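Long-range contacts in ABC transporter ATP-binding/permease protein Rv1747 (Mycobacterium tuberculosis, PDB 6CCD), which moves an unknown substrate across the membrane as a fused ATP-binding and permease protein, of which this piece is FHA-1, a phosphothreonine-binding regulatory domain: residues 39-49 and 89-97; 55-63 and 75-83. All coordinates share one frame; numbering follows the deposited sequence.

In the fold
Both contacts belong to the FHA beta sandwich, with centres about 16 Å apart on opposite sides of the chain's centre. Contact 1 packs the loop 39-49 against 89-97, at the end of the sandwich where the sulfate lies; contact 2 pairs strand 57-62 with strand 78-81, and both its segments fall in the sequence between those of contact 1. The two meet at His48 and Asn63: Asn63 N lies 2.9 Å from His48 O, and Asn63 ND2 is 3.0 Å from Ala47 O, both probable hydrogen bonds. The 39-49 loop holding the sulfate is thereby tied to the end of strand 57-62, while Leu49 CD2 packs on Ile61 O at 3.6 Å.

Contact 1: 39-49 and 89-97; sequences VAHPLISRAHL and IGNPDGPAL. With SO4 (sulfate ion), chain B.
The loop holding Leu43 and the turn beginning at Asn91 approach without a hydrogen bond between them, coming to 5.1 Å at the CA atoms of Leu43 and Gly90, where two loops close one end of the FHA beta sandwich. Ile89 CG1, set between backbone N and carbonyl carbon (chi1 48°), meets Ile44 CD1 at 3.6 Å, the side chains crossing nearly at right angles; its CG2 branch turns to Leu49 CD1, 3.7 Å away. That same Leu49 methyl meets Leu97 CD1 tip to tip. Ile44 CD1 also rests 3.7 Å from Gly90 CA, at a residue whose positive phi suits glycine. Val39 CG1 packs on Pro95 CB at 3.6 Å, and His41 CB lies beside the same proline ring. The His48 ring slides past Ile89, and both its nitrogens are engaged: NE2 bonds to Gly68 O, while ND1 accepts a hydrogen bond from Ser45 N in the ring plane, fixing its rotation. Ser45 to His48 fit the Ser-x-x-His motif of FHA domains, consistent with a phosphothreonine-binding loop; a sulfate, probably from the crystallisation liquor, sits where a ligand's phosphate may bind, bonded to Arg31 NH1, and its O1 accepts a hydrogen bond from Arg46 N (3.3 Å, 168°).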
# COMPACT_ATOMS: atom_id res chain seq x y z
N VAL A 39 4.54 5.21 -7.49
CA VAL A 39 4.95 6.32 -6.63
C VAL A 39 6.40 6.62 -6.99
O VAL A 39 7.27 5.80 -6.72
CB VAL A 39 4.82 5.98 -5.14
CG1 VAL A 39 5.29 7.14 -4.26
CG2 VAL A 39 3.37 5.58 -4.79
N ALA A 40 6.65 7.76 -7.62
CA ALA A 40 7.95 8.01 -8.26
C ALA A 40 9.03 8.57 -7.33
O ALA A 40 10.20 8.63 -7.72
CB ALA A 40 7.76 8.97 -9.46
N HIS A 41 8.67 8.97 -6.12
CA HIS A 41 9.67 9.59 -5.25
C HIS A 41 10.88 8.68 -5.00
O HIS A 41 10.73 7.47 -4.80
CB HIS A 41 9.03 9.99 -3.92
CG HIS A 41 9.85 10.98 -3.16
ND1 HIS A 41 10.91 10.61 -2.36
CD2 HIS A 41 9.80 12.34 -3.12
CE1 HIS A 41 11.47 11.69 -1.84
NE2 HIS A 41 10.82 12.75 -2.28
N PRO A 42 12.11 9.24 -5.04
CA PRO A 42 13.32 8.41 -4.94
C PRO A 42 13.46 7.63 -3.62
O PRO A 42 14.25 6.69 -3.56
CB PRO A 42 14.47 9.43 -5.08
CG PRO A 42 13.86 10.75 -4.86
CD PRO A 42 12.44 10.64 -5.34
N LEU A 43 12.71 7.99 -2.59
CA LEU A 43 12.71 7.20 -1.35
C LEU A 43 12.16 5.79 -1.57
O LEU A 43 12.44 4.86 -0.80
CB LEU A 43 11.88 7.90 -0.28
CG LEU A 43 12.49 9.11 0.44
CD1 LEU A 43 11.41 9.77 1.28
CD2 LEU A 43 13.64 8.64 1.29
N ILE A 44 11.37 5.64 -2.62
CA ILE A 44 10.57 4.43 -2.81
C ILE A 44 11.26 3.39 -3.69
O ILE A 44 11.83 3.71 -4.73
CB ILE A 44 9.19 4.82 -3.38
CG1 ILE A 44 8.55 5.87 -2.46
CG2 ILE A 44 8.27 3.61 -3.53
CD1 ILE A 44 8.60 5.49 -0.95
N SER A 45 11.22 2.13 -3.25
CA SER A 45 11.78 1.02 -4.02
C SER A 45 10.88 0.67 -5.21
O SER A 45 9.71 1.01 -5.23
CB SER A 45 11.97 -0.20 -3.11
OG SER A 45 12.88 0.09 -2.07
N ARG A 46 11.43 -0.03 -6.20
CA ARG A 46 10.66 -0.34 -7.41
C ARG A 46 9.41 -1.17 -7.10
O ARG A 46 8.33 -0.87 -7.61
CB ARG A 46 11.55 -1.03 -8.43
CG ARG A 46 12.58 -0.04 -9.00
CD ARG A 46 13.46 -0.64 -10.06
NE ARG A 46 12.74 -0.97 -11.28
CZ ARG A 46 13.34 -1.22 -12.43
NH1 ARG A 46 14.67 -1.14 -12.50
NH2 ARG A 46 12.64 -1.54 -13.51
N ALA A 47 9.56 -2.19 -6.27
CA ALA A 47 8.40 -2.94 -5.78
C ALA A 47 8.40 -2.81 -4.27
O ALA A 47 8.92 -3.67 -3.57
CB ALA A 47 8.47 -4.41 -6.20
N HIS A 48 7.83 -1.71 -3.79
CA HIS A 48 7.99 -1.29 -2.40
C HIS A 48 7.03 -2.02 -1.45
O HIS A 48 7.44 -2.52 -0.39
CB HIS A 48 7.79 0.24 -2.32
CG HIS A 48 8.26 0.86 -1.05
ND1 HIS A 48 9.46 1.53 -0.94
CD2 HIS A 48 7.69 0.92 0.18
CE1 HIS A 48 9.61 1.98 0.29
NE2 HIS A 48 8.55 1.62 1.00
N LEU A 49 5.75 -2.06 -1.82
CA LEU A 49 4.74 -2.79 -1.05
C LEU A 49 4.04 -3.84 -1.90
O LEU A 49 3.87 -3.65 -3.10
CB LEU A 49 3.65 -1.85 -0.53
CG LEU A 49 4.02 -0.68 0.36
CD1 LEU A 49 2.73 -0.01 0.76
CD2 LEU A 49 4.80 -1.16 1.61
N ILE A 89 4.96 5.63 3.05
CA ILE A 89 6.09 4.81 2.66
C ILE A 89 7.32 5.68 2.49
O ILE A 89 7.21 6.85 2.11
CB ILE A 89 5.80 4.03 1.37
CG1 ILE A 89 5.22 4.97 0.30
CG2 ILE A 89 4.80 2.89 1.64
CD1 ILE A 89 4.93 4.25 -1.03
N GLY A 90 8.49 5.11 2.78
CA GLY A 90 9.76 5.79 2.58
C GLY A 90 10.26 6.57 3.78
O GLY A 90 11.46 6.76 3.94
N ASN A 91 9.33 7.02 4.62
CA ASN A 91 9.63 7.85 5.78
C ASN A 91 8.31 8.18 6.45
O ASN A 91 7.27 8.01 5.82
CB ASN A 91 10.35 9.15 5.37
CG ASN A 91 11.85 9.12 5.68
OD1 ASN A 91 12.31 8.32 6.50
ND2 ASN A 91 12.60 10.00 5.03
N PRO A 92 8.33 8.65 7.71
CA PRO A 92 7.08 9.05 8.36
C PRO A 92 6.35 10.16 7.59
O PRO A 92 5.12 10.25 7.65
CB PRO A 92 7.53 9.56 9.74
CG PRO A 92 8.98 9.87 9.58
CD PRO A 92 9.48 8.82 8.62
N ASP A 93 7.09 11.00 6.88
CA ASP A 93 6.48 12.03 6.05
C ASP A 93 6.69 11.77 4.56
O ASP A 93 6.65 12.70 3.76
CB ASP A 93 7.04 13.41 6.40
CG ASP A 93 8.53 13.50 6.16
OD1 ASP A 93 9.18 12.43 6.02
OD2 ASP A 93 9.05 14.64 6.13
N GLY A 94 6.93 10.51 4.19
CA GLY A 94 7.07 10.16 2.79
C GLY A 94 5.69 10.09 2.15
O GLY A 94 4.70 10.42 2.80
N PRO A 95 5.63 9.69 0.87
CA PRO A 95 4.36 9.58 0.13
C PRO A 95 3.28 8.87 0.95
O PRO A 95 3.54 7.82 1.57
CB PRO A 95 4.75 8.78 -1.11
CG PRO A 95 6.18 9.20 -1.36
CD PRO A 95 6.79 9.35 0.02
N ALA A 96 2.09 9.45 0.98
CA ALA A 96 1.00 8.89 1.78
C ALA A 96 0.08 8.04 0.91
O ALA A 96 -0.23 8.40 -0.23
CB ALA A 96 0.21 10.02 2.45
N LEU A 97 -0.34 6.90 1.45
CA LEU A 97 -1.35 6.06 0.81
C LEU A 97 -2.59 5.99 1.69
O LEU A 97 -2.49 5.72 2.88
CB LEU A 97 -0.81 4.64 0.55
CG LEU A 97 0.51 4.51 -0.20
CD1 LEU A 97 0.96 3.05 -0.16
CD2 LEU A 97 0.39 5.01 -1.64
S SO4 B . 15.20 -0.32 -6.02
O1 SO4 B . 14.34 -1.51 -6.05
O2 SO4 B . 16.01 -0.37 -4.81
O3 SO4 B . 16.06 -0.24 -7.21
O4 SO4 B . 14.35 0.86 -6.00

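Contact 2: 55-63 and 75-83; sequences QGRWVAIDN and RVPVVDIYD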
# COMPACT_ATOMS: atom_id res chain seq x y z
N GLN A 55 -6.31 -14.37 4.65
CA GLN A 55 -6.93 -14.73 5.92
C GLN A 55 -7.99 -13.71 6.31
O GLN A 55 -7.99 -13.17 7.43
CB GLN A 55 -5.86 -14.87 7.00
CG GLN A 55 -4.86 -15.99 6.70
CD GLN A 55 -3.67 -16.02 7.66
OE1 GLN A 55 -3.80 -16.47 8.80
NE2 GLN A 55 -2.51 -15.54 7.21
N GLY A 56 -8.86 -13.39 5.36
CA GLY A 56 -10.04 -12.59 5.64
C GLY A 56 -9.87 -11.09 5.71
O GLY A 56 -10.83 -10.38 6.03
N ARG A 57 -8.68 -10.59 5.40
CA ARG A 57 -8.45 -9.15 5.45
C ARG A 57 -7.42 -8.68 4.43
O ARG A 57 -6.56 -9.45 4.00
CB ARG A 57 -7.98 -8.73 6.84
CG ARG A 57 -6.54 -9.13 7.14
CD ARG A 57 -6.10 -8.65 8.49
NE ARG A 57 -7.02 -9.13 9.52
CZ ARG A 57 -6.72 -9.24 10.81
NH1 ARG A 57 -7.62 -9.69 11.66
NH2 ARG A 57 -5.51 -8.90 11.23
N TRP A 58 -7.52 -7.41 4.06
CA TRP A 58 -6.52 -6.78 3.23
C TRP A 58 -5.30 -6.44 4.07
O TRP A 58 -5.45 -5.99 5.21
CB TRP A 58 -7.07 -5.50 2.57
CG TRP A 58 -7.94 -5.78 1.40
CD1 TRP A 58 -9.30 -5.79 1.37
CD2 TRP A 58 -7.50 -6.12 0.08
NE1 TRP A 58 -9.75 -6.12 0.10
CE2 TRP A 58 -8.66 -6.32 -0.71
CE3 TRP A 58 -6.25 -6.26 -0.52
CZ2 TRP A 58 -8.60 -6.65 -2.06
CZ3 TRP A 58 -6.19 -6.61 -1.86
CH2 TRP A 58 -7.36 -6.79 -2.61
N VAL A 59 -4.11 -6.66 3.52
CA VAL A 59 -2.89 -6.24 4.19
C VAL A 59 -1.97 -5.49 3.24
O VAL A 59 -1.95 -5.75 2.04
CB VAL A 59 -2.12 -7.43 4.80
CG1 VAL A 59 -2.89 -8.01 5.96
CG2 VAL A 59 -1.83 -8.51 3.74
N ALA A 60 -1.22 -4.53 3.79
CA ALA A 60 -0.12 -3.89 3.07
C ALA A 60 1.18 -4.42 3.64
O ALA A 60 1.44 -4.28 4.82
CB ALA A 60 -0.18 -2.38 3.21
N ILE A 61 1.99 -5.02 2.77
CA ILE A 61 3.23 -5.70 3.16
C ILE A 61 4.46 -4.99 2.62
O ILE A 61 4.56 -4.74 1.43
CB ILE A 61 3.24 -7.16 2.65
CG1 ILE A 61 2.04 -7.93 3.21
CG2 ILE A 61 4.58 -7.84 2.99
CD1 ILE A 61 1.70 -9.19 2.42
N ASP A 62 5.39 -4.66 3.51
CA ASP A 62 6.71 -4.14 3.12
C ASP A 62 7.48 -5.23 2.39
O ASP A 62 7.79 -6.27 2.98
CB ASP A 62 7.49 -3.67 4.36
CG ASP A 62 8.81 -2.99 4.02
OD1 ASP A 62 9.21 -2.96 2.83
OD2 ASP A 62 9.47 -2.49 4.96
N ASN A 63 7.79 -5.00 1.11
CA ASN A 63 8.42 -6.02 0.26
C ASN A 63 9.94 -5.91 0.31
O ASN A 63 10.61 -5.80 -0.73
CB ASN A 63 7.91 -5.86 -1.18
CG ASN A 63 8.34 -6.99 -2.11
OD1 ASN A 63 8.42 -8.15 -1.71
ND2 ASN A 63 8.63 -6.63 -3.35
N ARG A 75 7.60 2.30 12.23
CA ARG A 75 8.02 1.52 11.08
C ARG A 75 7.60 0.07 11.28
O ARG A 75 7.99 -0.56 12.27
CB ARG A 75 9.52 1.62 10.87
CG ARG A 75 9.95 0.96 9.60
CD ARG A 75 11.35 1.37 9.22
NE ARG A 75 11.84 0.62 8.07
CZ ARG A 75 12.86 1.01 7.31
NH1 ARG A 75 13.49 2.15 7.59
NH2 ARG A 75 13.24 0.28 6.28
N VAL A 76 6.83 -0.47 10.34
CA VAL A 76 6.25 -1.81 10.50
C VAL A 76 6.43 -2.65 9.23
O VAL A 76 6.54 -2.10 8.12
CB VAL A 76 4.76 -1.73 10.84
CG1 VAL A 76 4.56 -1.08 12.20
CG2 VAL A 76 4.01 -0.96 9.77
N PRO A 77 6.47 -3.99 9.39
CA PRO A 77 6.59 -4.85 8.20
C PRO A 77 5.26 -5.08 7.51
O PRO A 77 5.24 -5.49 6.35
CB PRO A 77 7.13 -6.18 8.76
CG PRO A 77 6.63 -6.21 10.18
CD PRO A 77 6.59 -4.77 10.65
N VAL A 78 4.17 -4.86 8.21
CA VAL A 78 2.86 -5.12 7.63
C VAL A 78 1.83 -4.20 8.28
O VAL A 78 1.96 -3.85 9.46
CB VAL A 78 2.45 -6.63 7.79
CG1 VAL A 78 2.31 -7.02 9.25
CG2 VAL A 78 1.17 -6.92 7.03
N VAL A 79 0.84 -3.78 7.49
CA VAL A 79 -0.29 -3.05 8.06
C VAL A 79 -1.58 -3.79 7.75
O VAL A 79 -1.85 -4.12 6.59
CB VAL A 79 -0.38 -1.59 7.52
CG1 VAL A 79 -1.71 -0.95 7.89
CG2 VAL A 79 0.79 -0.76 8.05
N ASP A 80 -2.37 -4.08 8.78
CA ASP A 80 -3.68 -4.70 8.59
C ASP A 80 -4.70 -3.61 8.26
O ASP A 80 -4.80 -2.60 8.96
CB ASP A 80 -4.10 -5.51 9.83
CG ASP A 80 -3.18 -6.70 10.10
OD1 ASP A 80 -3.13 -7.64 9.28
OD2 ASP A 80 -2.51 -6.70 11.15
N ILE A 81 -5.45 -3.81 7.18
CA ILE A 81 -6.44 -2.85 6.72
C ILE A 81 -7.87 -3.38 6.93
O ILE A 81 -8.39 -4.12 6.09
CB ILE A 81 -6.24 -2.54 5.23
CG1 ILE A 81 -4.77 -2.25 4.94
CG2 ILE A 81 -7.16 -1.41 4.79
CD1 ILE A 81 -4.40 -2.32 3.45
N TYR A 82 -8.49 -3.01 8.04
CA TYR A 82 -9.83 -3.52 8.38
C TYR A 82 -10.95 -2.72 7.71
O TYR A 82 -11.89 -3.30 7.16
CB TYR A 82 -10.03 -3.50 9.89
CG TYR A 82 -9.00 -4.31 10.63
CD1 TYR A 82 -9.17 -5.67 10.82
CD2 TYR A 82 -7.85 -3.71 11.13
CE1 TYR A 82 -8.22 -6.41 11.49
CE2 TYR A 82 -6.90 -4.45 11.80
CZ TYR A 82 -7.09 -5.80 11.98
OH TYR A 82 -6.14 -6.54 12.65
N ASP A 83 -10.85 -1.40 7.78
CA ASP A 83 -11.86 -0.55 7.16
C ASP A 83 -11.24 0.60 6.39
O ASP A 83 -11.50 0.79 5.20
CB ASP A 83 -12.82 0.01 8.21
CG ASP A 83 -13.90 0.88 7.60
OD1 ASP A 83 -14.75 0.35 6.85
OD2 ASP A 83 -13.89 2.11 7.84
O HOH W 1 -9.88 -5.88 4.82
O HOH W 2 8.90 -1.11 7.12
O HOH W 3 11.95 -1.97 5.00
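Ala60 and Val79 form an antiparallel hydrogen-bonded pair, Ala60 N donating to Val79 O at 2.9 Å and Val79 N to Ala60 O at 2.8 Å, both in the carbonyl plane. They join strands 57-62 and 78-81, neighbours in one sheet of the FHA sandwich, their axes 4.7 Å apart at closest approach and 165° between their directions. Beyond the pair, Asp62 N donates to Pro77 O from well above the carbonyl plane. At the other end Ile81 N reaches Trp58 O at 2.9 Å, but a water takes over the return link, accepting from Trp58 N and donating to Ile81 O. The carboxylate of Asp62 is split: OD1 bonds to Ser65 OG, and OD2 accepts a hydrogen bond from a water that in turn accepts one from Arg75 NH2, itself bound to Leu66 O. Arg57, in one of two modelled conformers, bends at chi3 (55°), setting NH2 3.3 Å from Asp80 OD1 at the guanidinium edge, a salt bridge whose hydrogen bond is long and weak. Tyr82 CE1 lies over one guanidinium face, the two planes 63° apart. Val59, Ile61 and Val78 share the outer face with Asp80; Trp58, Ala60, Val79 and Ile81 face inward, Ala60 and Ile81 meeting Phe99 of strand 96-101. The Trp58 indole leads away, its NE1 bonded to Pro8 O. Strand 49-54 flanks 57-62, leaving 78-81 outermost in this sheet.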